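Local coordinates for hypothetical protein TTHB059 (Thermus thermophilus, PDB 2EHW) that is of unknown function, a DUF3209 family member whose mostly helical chain ends in one long extended helix, at residues 75-78 with 79-82. Residues are numbered along the deposited sequence; the frame is centred on the assembly and turned at random.
Sequences PYWR and GLLL
The first turns of the long helix 75-115 bring Tyr-76 and Trp-77 against Leu-80, an i to i+4 and an i to i+3 contact that share one methyl group. CD2 of Leu-80 is that methyl: it lies 3.9 Å from CZ3 of Trp-77, at the edge of the indole and near its plane, and 4.0 Å from CE2 of Tyr-76, which it approaches obliquely. Both aromatic side chains run alongside the leucine and point the same way. Their first torsions differ: Tyr-76 has CG anti to the backbone N (chi1 171°), whereas Trp-77 has CG anti to the carbonyl carbon (chi1 -65°), and with these torsions CD2 of Tyr-76 lies over one indole face, 3.6 Å above its plane and offset toward the rim.

Four successive i to i+4 backbone bonds define the helix here. Leu-80 N reaches Tyr-76 O at 2.8 Å, and Leu-81 N reaches Trp-77 O at 2.9 Å. Gly-79 N donates to Pro-75 O and, weakly, to Tyr-76 O. The bond from Leu-82 N to Arg-78 O is the longest of the four, at 3.3 Å.

Polar ends of the aromatics are tied to other parts of the chain: Trp-77 NE1 is hydrogen-bonded to Glu-71 OE1, and Tyr-76 OH to Cys-3 N. Trp-77 also touches Arg-67 and Ala-68, while Leu-80 meets Leu-64 and Leu-81 meets Ala-68, so these three side chains pack on helix 50-70, as in an antiparallel helical hairpin.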
ATOM      1  N   PRO A  75     -21.178   0.471 -11.202  1.00 34.52           N
ATOM      2  CA  PRO A  75     -20.041  -0.408 -11.485  1.00 30.61           C
ATOM      3  C   PRO A  75     -18.684   0.209 -11.164  1.00 37.68           C
ATOM      4  O   PRO A  75     -17.662  -0.481 -11.177  1.00 40.21           O
ATOM      5  CB  PRO A  75     -20.210  -0.726 -12.968  1.00 29.66           C
ATOM      6  CG  PRO A  75     -20.914   0.489 -13.506  1.00 37.54           C
ATOM      7  CD  PRO A  75     -21.935   0.766 -12.430  1.00 32.60           C
ATOM      8  N   TYR A  76     -18.681   1.504 -10.864  1.00 38.06           N
ATOM      9  CA  TYR A  76     -17.450   2.205 -10.524  1.00 35.32           C
ATOM     10  C   TYR A  76     -16.800   1.579  -9.294  1.00 30.96           C
ATOM     11  O   TYR A  76     -15.596   1.363  -9.270  1.00 32.49           O
ATOM     12  CB  TYR A  76     -17.728   3.691 -10.248  1.00 31.61           C
ATOM     13  CG  TYR A  76     -16.538   4.420  -9.673  1.00 36.72           C
ATOM     14  CD1 TYR A  76     -15.449   4.761 -10.475  1.00 39.46           C
ATOM     15  CD2 TYR A  76     -16.475   4.728  -8.311  1.00 40.18           C
ATOM     16  CE1 TYR A  76     -14.324   5.390  -9.940  1.00 37.81           C
ATOM     17  CE2 TYR A  76     -15.356   5.358  -7.766  1.00 39.55           C
ATOM     18  CZ  TYR A  76     -14.283   5.684  -8.584  1.00 43.95           C
ATOM     19  OH  TYR A  76     -13.168   6.296  -8.042  1.00 45.10           O
ATOM     20  N   TRP A  77     -17.599   1.296  -8.271  1.00 33.33           N
ATOM     21  CA  TRP A  77     -17.071   0.701  -7.047  1.00 36.74           C
ATOM     22  C   TRP A  77     -16.426  -0.644  -7.327  1.00 35.67           C
ATOM     23  O   TRP A  77     -15.393  -0.974  -6.753  1.00 35.61           O
ATOM     24  CB  TRP A  77     -18.181   0.512  -6.012  1.00 30.12           C
ATOM     25  CG  TRP A  77     -18.765   1.791  -5.527  1.00 44.72           C
ATOM     26  CD1 TRP A  77     -20.092   2.096  -5.420  1.00 45.68           C
ATOM     27  CD2 TRP A  77     -18.049   2.964  -5.121  1.00 40.93           C
ATOM     28  NE1 TRP A  77     -20.246   3.387  -4.976  1.00 47.58           N
ATOM     29  CE2 TRP A  77     -19.009   3.943  -4.783  1.00 43.72           C
ATOM     30  CE3 TRP A  77     -16.690   3.281  -5.003  1.00 37.48           C
ATOM     31  CZ2 TRP A  77     -18.651   5.225  -4.347  1.00 44.76           C
ATOM     32  CZ3 TRP A  77     -16.335   4.557  -4.568  1.00 44.21           C
ATOM     33  CH2 TRP A  77     -17.313   5.510  -4.242  1.00 43.12           C
ATOM     34  N   ARG A  78     -17.051  -1.419  -8.207  1.00 29.04           N
ATOM     35  CA  ARG A  78     -16.541  -2.735  -8.551  1.00 27.67           C
ATOM     36  C   ARG A  78     -15.286  -2.590  -9.407  1.00 32.60           C
ATOM     37  O   ARG A  78     -14.415  -3.467  -9.421  1.00 33.57           O
ATOM     38  CB  ARG A  78     -17.643  -3.533  -9.247  1.00 29.23           C
ATOM     39  CG  ARG A  78     -18.819  -3.816  -8.294  1.00 30.52           C
ATOM     40  CD  ARG A  78     -20.100  -4.251  -9.010  1.00 41.76           C
ATOM     41  NE  ARG A  78     -21.013  -4.902  -8.075  1.00 45.86           N
ATOM     42  CZ  ARG A  78     -22.227  -5.353  -8.385  1.00 68.62           C
ATOM     43  NH1 ARG A  78     -22.979  -5.940  -7.458  1.00 62.19           N
ATOM     44  NH2 ARG A  78     -22.695  -5.218  -9.620  1.00 73.02           N
ATOM     45  N   GLY A  79     -15.184  -1.460 -10.095  1.00 25.65           N
ATOM     46  CA  GLY A  79     -14.010  -1.192 -10.894  1.00 29.77           C
ATOM     47  C   GLY A  79     -12.889  -0.745  -9.968  1.00 27.05           C
ATOM     48  O   GLY A  79     -11.718  -1.045 -10.201  1.00 24.42           O
ATOM     49  N   LEU A  80     -13.244  -0.028  -8.906  1.00 26.30           N
ATOM     50  CA  LEU A  80     -12.239   0.439  -7.955  1.00 30.09           C
ATOM     51  C   LEU A  80     -11.701  -0.775  -7.191  1.00 26.15           C
ATOM     52  O   LEU A  80     -10.500  -0.894  -6.961  1.00 29.99           O
ATOM     53  CB  LEU A  80     -12.853   1.483  -7.004  1.00 31.59           C
ATOM     54  CG  LEU A  80     -11.974   2.208  -5.968  1.00 27.45           C
ATOM     55  CD1 LEU A  80     -10.673   2.685  -6.598  1.00 28.89           C
ATOM     56  CD2 LEU A  80     -12.750   3.391  -5.397  1.00 21.81           C
ATOM     57  N   LEU A  81     -12.590  -1.693  -6.832  1.00 24.93           N
ATOM     58  CA  LEU A  81     -12.185  -2.899  -6.114  1.00 27.36           C
ATOM     59  C   LEU A  81     -11.134  -3.688  -6.894  1.00 19.59           C
ATOM     60  O   LEU A  81     -10.091  -4.046  -6.364  1.00 25.84           O
ATOM     61  CB  LEU A  81     -13.403  -3.788  -5.841  1.00 23.02           C
ATOM     62  CG  LEU A  81     -14.087  -3.557  -4.491  1.00 27.64           C
ATOM     63  CD1 LEU A  81     -15.376  -4.371  -4.390  1.00 28.72           C
ATOM     64  CD2 LEU A  81     -13.117  -3.962  -3.377  1.00 25.91           C
ATOM     65  N   LEU A  82     -11.422  -3.944  -8.162  1.00 24.91           N
ATOM     66  CA  LEU A  82     -10.532  -4.685  -9.041  1.00 26.10           C
ATOM     67  C   LEU A  82      -9.179  -3.968  -9.159  1.00 28.60           C
ATOM     68  O   LEU A  82      -8.126  -4.598  -9.186  1.00 24.31           O
ATOM     69  CB  LEU A  82     -11.194  -4.808 -10.413  1.00 32.54           C
ATOM     70  CG  LEU A  82     -10.707  -5.841 -11.421  1.00 39.70           C
ATOM     71  CD1 LEU A  82     -10.800  -7.226 -10.804  1.00 24.39           C
ATOM     72  CD2 LEU A  82     -11.575  -5.761 -12.688  1.00 44.77           C
TER